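Local coordinates for 1-acyl-sn-glycerol-3-phosphate acyltransferase (Thermotoga maritima, PDB 5KYM), which probably transfers an acyl chain onto lysophosphatidic acid to make phosphatidic acid, as an HX4D-type acyltransferase of the membrane, at residues 19-24 against 50-55; 25-30 against 42-47. All coordinates share one frame; numbering follows the deposited sequence.

Contact 1 of 2, residues 19-24 against 50-55; sequences VYIVFY and EKFGKR. With HGX (1-heptadecanoyl-2-tridecanoyl-3-glycerol-phosphonyl choline), chain D; DD9 (nonane), chain F.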
loop_
_atom_site.group_PDB
_atom_site.type_symbol
_atom_site.label_atom_id
_atom_site.label_comp_id
_atom_site.label_asym_id
_atom_site.label_seq_id
_atom_site.Cartn_x
_atom_site.Cartn_y
_atom_site.Cartn_z
ATOM N N VAL A 19 5.694 -15.677 -11.770
ATOM C CA VAL A 19 5.080 -15.919 -13.057
ATOM C C VAL A 19 3.930 -14.949 -13.323
ATOM O O VAL A 19 3.741 -14.512 -14.447
ATOM C CB VAL A 19 4.579 -17.367 -13.202
ATOM C CG1 VAL A 19 3.832 -17.524 -14.504
ATOM C CG2 VAL A 19 5.740 -18.335 -13.196
ATOM N N TYR A 20 3.158 -14.619 -12.298
ATOM C CA TYR A 20 1.996 -13.778 -12.499
ATOM C C TYR A 20 2.467 -12.349 -12.816
ATOM O O TYR A 20 2.057 -11.764 -13.872
ATOM C CB TYR A 20 1.060 -13.857 -11.307
ATOM C CG TYR A 20 -0.278 -13.142 -11.458
ATOM C CD1 TYR A 20 -0.370 -11.779 -11.260
ATOM C CD2 TYR A 20 -1.444 -13.825 -11.699
ATOM C CE1 TYR A 20 -1.578 -11.116 -11.363
ATOM C CE2 TYR A 20 -2.665 -13.163 -11.782
ATOM C CZ TYR A 20 -2.745 -11.794 -11.632
ATOM O OH TYR A 20 -3.916 -11.007 -11.724
ATOM N N ILE A 21 3.357 -11.795 -11.973
ATOM C CA ILE A 21 3.813 -10.410 -12.192
ATOM C C ILE A 21 4.573 -10.265 -13.508
ATOM O O ILE A 21 4.352 -9.324 -14.207
ATOM C CB ILE A 21 4.625 -9.827 -11.042
ATOM C CG1 ILE A 21 3.763 -9.702 -9.797
ATOM C CG2 ILE A 21 5.052 -8.402 -11.357
ATOM C CD1 ILE A 21 4.573 -9.370 -8.527
ATOM N N VAL A 22 5.414 -11.210 -13.868
ATOM C CA VAL A 22 6.301 -11.046 -15.025
ATOM C C VAL A 22 5.573 -11.388 -16.327
ATOM O O VAL A 22 5.434 -10.537 -17.185
ATOM C CB VAL A 22 7.626 -11.837 -14.802
ATOM C CG1 VAL A 22 8.354 -12.114 -16.087
ATOM C CG2 VAL A 22 8.520 -11.107 -13.776
ATOM N N PHE A 23 5.071 -12.601 -16.454
ATOM C CA PHE A 23 4.497 -13.038 -17.728
ATOM C C PHE A 23 3.068 -12.553 -17.932
ATOM O O PHE A 23 2.756 -11.972 -18.952
ATOM C CB PHE A 23 4.604 -14.566 -17.914
ATOM C CG PHE A 23 6.024 -15.069 -17.878
ATOM C CD1 PHE A 23 6.640 -15.361 -16.666
ATOM C CD2 PHE A 23 6.734 -15.248 -19.037
ATOM C CE1 PHE A 23 7.959 -15.781 -16.602
ATOM C CE2 PHE A 23 8.054 -15.683 -18.996
ATOM C CZ PHE A 23 8.671 -15.946 -17.773
ATOM N N TYR A 24 2.185 -12.763 -16.973
ATOM C CA TYR A 24 0.824 -12.227 -17.124
ATOM C C TYR A 24 0.898 -10.696 -17.095
ATOM O O TYR A 24 0.272 -10.035 -17.883
ATOM C CB TYR A 24 -0.141 -12.806 -16.056
ATOM C CG TYR A 24 -1.529 -12.220 -16.195
ATOM C CD1 TYR A 24 -2.265 -12.355 -17.376
ATOM C CD2 TYR A 24 -2.092 -11.472 -15.175
ATOM C CE1 TYR A 24 -3.506 -11.764 -17.506
ATOM C CE2 TYR A 24 -3.341 -10.914 -15.314
ATOM C CZ TYR A 24 -4.025 -11.045 -16.470
ATOM O OH TYR A 24 -5.251 -10.424 -16.569
ATOM N N GLU A 50 -5.240 -4.007 -9.113
ATOM C CA GLU A 50 -6.139 -4.198 -8.002
ATOM C C GLU A 50 -6.395 -5.739 -7.842
ATOM O O GLU A 50 -6.295 -6.289 -6.745
ATOM C CB GLU A 50 -7.389 -3.367 -8.239
ATOM C CG GLU A 50 -8.568 -3.712 -7.330
ATOM C CD GLU A 50 -9.805 -2.882 -7.574
ATOM O OE1 GLU A 50 -10.083 -2.574 -8.731
ATOM O OE2 GLU A 50 -10.533 -2.541 -6.616
ATOM N N LYS A 51 -6.656 -6.433 -8.952
ATOM C CA LYS A 51 -6.914 -7.862 -8.892
ATOM C C LYS A 51 -5.703 -8.580 -8.343
ATOM O O LYS A 51 -5.830 -9.523 -7.624
ATOM C CB LYS A 51 -7.297 -8.415 -10.248
ATOM C CG LYS A 51 -8.607 -7.809 -10.747
ATOM C CD LYS A 51 -8.766 -7.822 -12.278
ATOM C CE LYS A 51 -9.252 -9.161 -12.763
ATOM N NZ LYS A 51 -8.641 -9.606 -14.013
ATOM N N PHE A 52 -4.509 -8.126 -8.673
ATOM C CA PHE A 52 -3.287 -8.714 -8.123
ATOM C C PHE A 52 -3.239 -8.546 -6.605
ATOM O O PHE A 52 -3.005 -9.513 -5.853
ATOM C CB PHE A 52 -2.041 -8.147 -8.797
ATOM C CG PHE A 52 -0.784 -8.473 -8.078
ATOM C CD1 PHE A 52 -0.228 -9.752 -8.169
ATOM C CD2 PHE A 52 -0.137 -7.519 -7.273
ATOM C CE1 PHE A 52 0.938 -10.038 -7.439
ATOM C CE2 PHE A 52 1.028 -7.825 -6.586
ATOM C CZ PHE A 52 1.561 -9.072 -6.667
ATOM N N GLY A 53 -3.475 -7.323 -6.164
ATOM C CA GLY A 53 -3.511 -7.048 -4.722
ATOM C C GLY A 53 -4.333 -8.106 -3.984
ATOM O O GLY A 53 -3.872 -8.742 -3.043
ATOM N N LYS A 54 -5.519 -8.333 -4.489
ATOM C CA LYS A 54 -6.457 -9.233 -3.892
ATOM C C LYS A 54 -6.010 -10.641 -4.010
ATOM O O LYS A 54 -5.948 -11.346 -3.004
ATOM C CB LYS A 54 -7.835 -9.082 -4.550
ATOM C CG LYS A 54 -8.530 -7.794 -4.157
ATOM C CD LYS A 54 -9.997 -7.929 -4.115
ATOM C CE LYS A 54 -10.666 -6.635 -4.025
ATOM N NZ LYS A 54 -10.343 -5.864 -5.272
ATOM N N ARG A 55 -5.723 -11.062 -5.230
ATOM C CA ARG A 55 -5.332 -12.432 -5.515
ATOM C C ARG A 55 -4.145 -12.838 -4.657
ATOM O O ARG A 55 -4.064 -13.978 -4.209
ATOM C CB ARG A 55 -5.012 -12.593 -6.999
ATOM C CG ARG A 55 -6.251 -12.607 -7.865
ATOM C CD ARG A 55 -6.046 -12.889 -9.336
ATOM N NE ARG A 55 -7.309 -12.767 -10.117
ATOM C CZ ARG A 55 -7.369 -12.680 -11.451
ATOM N NH1 ARG A 55 -6.269 -12.698 -12.199
ATOM N NH2 ARG A 55 -8.539 -12.563 -12.067
HETATM O O11 HGX D . -5.746 -16.784 -9.145
HETATM C C11 HGX D . -5.348 -16.859 -10.316
HETATM C C12 HGX D . -3.872 -16.802 -10.648
HETATM C C13 HGX D . -3.472 -17.658 -11.848
HETATM C C14 HGX D . -1.959 -17.595 -12.104
HETATM C C15 HGX D . -1.406 -18.904 -12.672
HETATM C C16 HGX D . 0.123 -18.980 -12.852
HETATM C C17 HGX D . 0.609 -20.436 -12.848
HETATM C C18 HGX D . 2.006 -20.667 -13.424
HETATM O O3 HGX D . -6.285 -17.002 -11.424
HETATM C C3 HGX D . -7.530 -16.290 -11.536
HETATM C C2 HGX D . -8.734 -17.239 -11.766
HETATM C C1 HGX D . -9.913 -17.028 -10.766
HETATM O O3P HGX D . -9.588 -16.473 -9.467
HETATM O O2 HGX D . -8.288 -18.623 -11.796
HETATM C C31 HGX D . -8.071 -19.201 -13.134
HETATM O O31 HGX D . -9.072 -19.620 -13.693
HETATM C C32 HGX D . -6.713 -19.263 -13.852
HETATM C C33 HGX D . -5.909 -20.560 -13.683
HETATM C C34 HGX D . -4.697 -20.642 -14.635
HETATM C C35 HGX D . -3.643 -21.668 -14.177
HETATM C C36 HGX D . -2.984 -22.493 -15.296
HETATM C C37 HGX D . -1.829 -23.427 -14.858
HETATM C C38 HGX D . -1.441 -24.465 -15.951
HETATM C C39 HGX D . -0.081 -25.199 -15.777
HETATM C C40 HGX D . 0.197 -26.325 -16.795
HETATM O O1 HGX D . -11.908 -15.624 -8.859
HETATM P P1 HGX D . -10.440 -15.299 -8.708
HETATM O O4 HGX D . -9.967 -13.960 -9.220
HETATM O O5 HGX D . -10.007 -15.360 -7.130
HETATM C C4 HGX D . -10.907 -15.468 -6.011
HETATM C C5 HGX D . -11.456 -14.102 -5.600
HETATM C C1 DD9 F . -1.332 -8.229 -13.749
HETATM C C2 DD9 F . -0.389 -7.119 -13.315
HETATM C C3 DD9 F . -0.022 -7.333 -11.861
HETATM C C4 DD9 F . 0.981 -6.276 -11.428
HETATM C C5 DD9 F . 1.079 -6.240 -9.900
HETATM C C6 DD9 F . 1.928 -5.039 -9.502
HETATM C C7 DD9 F . 2.519 -5.071 -8.093
HETATM C C8 DD9 F . 3.231 -3.719 -7.864
HETATM C C9 DD9 F . 4.298 -3.811 -6.766
#
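The first torsions of Tyr20 (chi1 -173°) and Phe52 (chi1 167°) set CG opposite the backbone N in each, which carries both rings into the space between helix 2-34 and helix 38-59. There the rings lie almost parallel but displaced, one running outward past the other. Their planes are 28° apart and their centroids 5.9 Å, so overlap is slight and the touch is made between Tyr20 CD1 and Phe52 CD1 at 3.7 Å. The branch of Ile21 that points away from its own carbonyl carbon reaches the far end of the same phenyl group, CD1 lying 3.6 Å from Phe52 CZ. One end of the nonane, C1 to C5, lies beside Tyr20, Tyr24 and Phe52, with C5 over one face of the Phe52 ring and C1 3.6 Å from Tyr24 CD2. This nearly antiparallel pair probably forms the two-helix motif that positions the acyltransferase active site within the bilayer, and bound phospholipid lies along it. Arg55 is extended from CG to NE; its guanidinium plane stands nearly perpendicular to the Tyr20 ring, and NH1 comes in at the ring edge to give a weak hydrogen bond to Tyr20 OH (2.9 Å). Arg55 NE turns to the lipid, donating to the phosphate oxygen O4 of HGX of chain D at 3.0 Å, while the glycerol carbon C3 of that lipid sits over the centre of the guanidinium face. The phosphate would be expected to favour the arginine's charge. Glu48 joins Tyr24 OH, by a hydrogen bond, to Lys51 NZ, by a salt bridge.

Contact 2 of 2, residues 25-30 against 42-47; sequences GGFVLF and RKYVLK. With HGX (1-heptadecanoyl-2-tridecanoyl-3-glycerol-phosphonyl choline), chain C; DD9 (nonane), chain F.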
loop_
_atom_site.group_PDB
_atom_site.type_symbol
_atom_site.label_atom_id
_atom_site.label_comp_id
_atom_site.label_asym_id
_atom_site.label_seq_id
_atom_site.Cartn_x
_atom_site.Cartn_y
_atom_site.Cartn_z
ATOM N N GLY A 25 1.719 -10.132 -16.219
ATOM C CA GLY A 25 1.804 -8.661 -16.146
ATOM C C GLY A 25 2.457 -8.027 -17.361
ATOM O O GLY A 25 2.157 -6.871 -17.705
ATOM N N GLY A 26 3.348 -8.769 -18.013
ATOM C CA GLY A 26 3.911 -8.320 -19.255
ATOM C C GLY A 26 2.797 -8.266 -20.272
ATOM O O GLY A 26 2.561 -7.261 -20.949
ATOM N N PHE A 27 2.054 -9.341 -20.318
ATOM C CA PHE A 27 0.951 -9.466 -21.215
ATOM C C PHE A 27 -0.030 -8.349 -21.005
ATOM O O PHE A 27 -0.609 -7.857 -21.972
ATOM C CB PHE A 27 0.326 -10.865 -21.052
ATOM C CG PHE A 27 -0.883 -11.058 -21.843
ATOM C CD1 PHE A 27 -0.802 -11.274 -23.186
ATOM C CD2 PHE A 27 -2.141 -10.953 -21.245
ATOM C CE1 PHE A 27 -1.961 -11.394 -23.926
ATOM C CE2 PHE A 27 -3.299 -11.077 -21.980
ATOM C CZ PHE A 27 -3.214 -11.297 -23.305
ATOM N N VAL A 28 -0.231 -7.923 -19.770
ATOM C CA VAL A 28 -1.275 -6.924 -19.491
ATOM C C VAL A 28 -0.878 -5.581 -20.101
ATOM O O VAL A 28 -1.684 -4.951 -20.818
ATOM C CB VAL A 28 -1.584 -6.812 -17.985
ATOM C CG1 VAL A 28 -2.330 -5.531 -17.639
ATOM C CG2 VAL A 28 -2.390 -8.020 -17.542
ATOM N N LEU A 29 0.356 -5.154 -19.828
ATOM C CA LEU A 29 0.843 -3.894 -20.370
ATOM C C LEU A 29 0.893 -4.016 -21.886
ATOM O O LEU A 29 0.509 -3.051 -22.592
ATOM C CB LEU A 29 2.242 -3.605 -19.863
ATOM C CG LEU A 29 2.349 -3.417 -18.362
ATOM C CD1 LEU A 29 3.789 -3.387 -18.013
ATOM C CD2 LEU A 29 1.666 -2.125 -17.887
ATOM N N PHE A 30 1.348 -5.183 -22.388
ATOM C CA PHE A 30 1.393 -5.372 -23.813
ATOM C C PHE A 30 0.013 -5.204 -24.440
ATOM O O PHE A 30 -0.111 -4.479 -25.415
ATOM C CB PHE A 30 1.995 -6.691 -24.233
ATOM C CG PHE A 30 1.854 -6.959 -25.705
ATOM C CD1 PHE A 30 2.746 -6.396 -26.599
ATOM C CD2 PHE A 30 0.833 -7.756 -26.213
ATOM C CE1 PHE A 30 2.667 -6.647 -27.975
ATOM C CE2 PHE A 30 0.726 -7.994 -27.593
ATOM C CZ PHE A 30 1.640 -7.423 -28.472
ATOM N N ARG A 42 -6.146 2.629 -19.400
ATOM C CA ARG A 42 -5.730 2.936 -18.041
ATOM C C ARG A 42 -6.580 2.140 -17.066
ATOM O O ARG A 42 -6.035 1.592 -16.097
ATOM C CB ARG A 42 -5.819 4.428 -17.750
ATOM C CG ARG A 42 -5.020 4.814 -16.556
ATOM C CD ARG A 42 -5.183 6.243 -15.989
ATOM N NE ARG A 42 -4.432 6.389 -14.729
ATOM C CZ ARG A 42 -3.108 6.105 -14.581
ATOM N NH1 ARG A 42 -2.331 5.626 -15.595
ATOM N NH2 ARG A 42 -2.538 6.231 -13.391
ATOM N N LYS A 43 -7.891 2.071 -17.327
ATOM C CA LYS A 43 -8.821 1.397 -16.436
ATOM C C LYS A 43 -8.425 -0.085 -16.362
ATOM O O LYS A 43 -8.405 -0.667 -15.285
ATOM C CB LYS A 43 -10.271 1.520 -16.893
ATOM C CG LYS A 43 -11.137 2.575 -16.265
ATOM C CD LYS A 43 -12.465 2.793 -17.029
ATOM C CE LYS A 43 -13.433 1.584 -17.050
ATOM N NZ LYS A 43 -14.297 1.500 -15.821
ATOM N N TYR A 44 -8.107 -0.676 -17.511
ATOM C CA TYR A 44 -7.763 -2.088 -17.611
ATOM C C TYR A 44 -6.537 -2.382 -16.795
ATOM O O TYR A 44 -6.582 -3.270 -15.970
ATOM C CB TYR A 44 -7.534 -2.481 -19.079
ATOM C CG TYR A 44 -6.842 -3.779 -19.302
ATOM C CD1 TYR A 44 -7.456 -4.953 -19.008
ATOM C CD2 TYR A 44 -5.574 -3.827 -19.856
ATOM C CE1 TYR A 44 -6.842 -6.169 -19.248
ATOM C CE2 TYR A 44 -4.934 -5.045 -20.094
ATOM C CZ TYR A 44 -5.573 -6.219 -19.759
ATOM O OH TYR A 44 -4.993 -7.447 -19.962
ATOM N N VAL A 45 -5.459 -1.627 -16.993
ATOM C CA VAL A 45 -4.218 -1.906 -16.277
ATOM C C VAL A 45 -4.444 -1.735 -14.783
ATOM O O VAL A 45 -4.003 -2.586 -13.974
ATOM C CB VAL A 45 -3.047 -0.979 -16.662
ATOM C CG1 VAL A 45 -1.783 -1.343 -15.845
ATOM C CG2 VAL A 45 -2.747 -1.074 -18.137
ATOM N N LEU A 46 -5.111 -0.632 -14.433
ATOM C CA LEU A 46 -5.397 -0.363 -13.032
ATOM C C LEU A 46 -6.213 -1.463 -12.373
ATOM O O LEU A 46 -5.978 -1.801 -11.230
ATOM C CB LEU A 46 -6.056 1.021 -12.822
ATOM C CG LEU A 46 -5.073 2.202 -12.885
ATOM C CD1 LEU A 46 -5.788 3.472 -12.585
ATOM C CD2 LEU A 46 -3.844 2.084 -11.956
ATOM N N LYS A 47 -7.160 -2.028 -13.095
ATOM C CA LYS A 47 -8.054 -3.019 -12.534
ATOM C C LYS A 47 -7.260 -4.271 -12.320
ATOM O O LYS A 47 -7.397 -4.890 -11.285
ATOM C CB LYS A 47 -9.252 -3.239 -13.463
ATOM C CG LYS A 47 -10.410 -4.024 -12.899
ATOM C CD LYS A 47 -11.082 -3.283 -11.738
ATOM C CE LYS A 47 -11.600 -4.256 -10.695
ATOM N NZ LYS A 47 -12.493 -5.308 -11.328
HETATM O O11 HGX C . -8.369 -12.853 -25.684
HETATM C C11 HGX C . -7.236 -12.782 -25.238
HETATM C C12 HGX C . -6.150 -13.654 -25.865
HETATM C C13 HGX C . -4.793 -13.643 -25.159
HETATM C C14 HGX C . -3.923 -14.868 -25.453
HETATM C C15 HGX C . -2.453 -14.460 -25.632
HETATM C C16 HGX C . -1.440 -15.608 -25.815
HETATM C C17 HGX C . 0.027 -15.154 -25.766
HETATM C C18 HGX C . 0.271 -13.753 -26.344
HETATM O O3 HGX C . -6.995 -11.867 -24.123
HETATM C C3 HGX C . -8.051 -11.213 -23.394
HETATM C C2 HGX C . -8.606 -12.092 -22.270
HETATM C C1 HGX C . -9.928 -11.507 -21.732
HETATM O O3P HGX C . -9.704 -10.287 -21.004
HETATM O O2 HGX C . -7.593 -12.178 -21.257
HETATM C C31 HGX C . -7.572 -13.385 -20.428
HETATM O O31 HGX C . -8.630 -13.977 -20.207
HETATM C C32 HGX C . -6.262 -13.866 -19.807
HETATM C C33 HGX C . -5.323 -14.519 -20.824
HETATM C C34 HGX C . -4.103 -15.170 -20.158
HETATM C C35 HGX C . -2.828 -14.963 -20.996
HETATM C C36 HGX C . -1.488 -15.359 -20.333
HETATM C C37 HGX C . -0.372 -15.458 -21.391
HETATM C C38 HGX C . 1.072 -15.230 -20.912
HETATM C C39 HGX C . 1.972 -14.748 -22.070
HETATM C C40 HGX C . 3.483 -14.718 -21.787
HETATM O O1 HGX C . -12.076 -9.538 -21.399
HETATM P P1 HGX C . -10.877 -9.266 -20.516
HETATM O O4 HGX C . -10.304 -7.862 -20.422
HETATM O O5 HGX C . -11.256 -9.702 -18.995
HETATM C C4 HGX C . -12.413 -9.216 -18.294
HETATM C C5 HGX C . -13.001 -10.313 -17.410
HETATM C C1 DD9 F . -1.332 -8.229 -13.749
HETATM C C2 DD9 F . -0.389 -7.119 -13.315
HETATM C C3 DD9 F . -0.022 -7.333 -11.861
HETATM C C4 DD9 F . 0.981 -6.276 -11.428
HETATM C C5 DD9 F . 1.079 -6.240 -9.900
HETATM C C6 DD9 F . 1.928 -5.039 -9.502
HETATM C C7 DD9 F . 2.519 -5.071 -8.093
HETATM C C8 DD9 F . 3.231 -3.719 -7.864
HETATM C C9 DD9 F . 4.298 -3.811 -6.766
#
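Tyr44 OH reaches across to Val28, where its nearest neighbour on that side chain is CG2 at 3.6 Å, and it also shares a weak hydrogen bond with Arg31 NE one turn farther along helix 2-34. The rest of the phenol lies against Val28 as well: Tyr44 CE2 is 3.6 Å from Val28 CG1, and the backbone O of Val28 approaches the same ring carbon at the ring edge, near the ring plane. Tyr44 CG is anti to the backbone N (chi1 165°), and the ring therefore extends from helix 38-59 toward its neighbour. A smaller apolar contact follows beside it, Leu29 CD2 against Val45 CG1 at 4.1 Å. The two segments run nearly antiparallel, at 167°, close to the turn that joins the helices of this membrane-embedded hairpin, and Tyr117 and Tyr120 of helix 114-120 touch Leu29, bringing the acyltransferase domain against it. Phe27 faces the lipid. C35 of one acyl chain of HGX of chain C lies over a face of its ring, toward the rim, and C13 of the other chain of that HGX comes within 3.4 Å of Phe27 CZ. With the ring of Phe27 cut back to an alanine, both acyl chains would be likely to lose their aromatic support and a gap to open beside the helix. The same methyl that meets the phenol oxygen, Val28 CG2, also meets nonane C1 at 3.9 Å.

Contacts 1 and 2 are successive levels of one hairpin, both made by helix 2-34 with helix 38-59, and their centres lie about 10 Å apart. Along the chain both segments of contact 2 fall between those of contact 1. The backbone joins them at the wider pi-type turn of residues 20-24, where Gly25 N probably bonds to Tyr20 O (2.9 Å). The segment axes approach to 10.0 Å in contact 2 but only to 11.9 Å in contact 1. Nonane touches both levels. Arg55 in contact 1 binds the phosphate of one phospholipid and Phe27 in contact 2 packs on the acyl chains of another, consistent with a hairpin surface lined by membrane lipid.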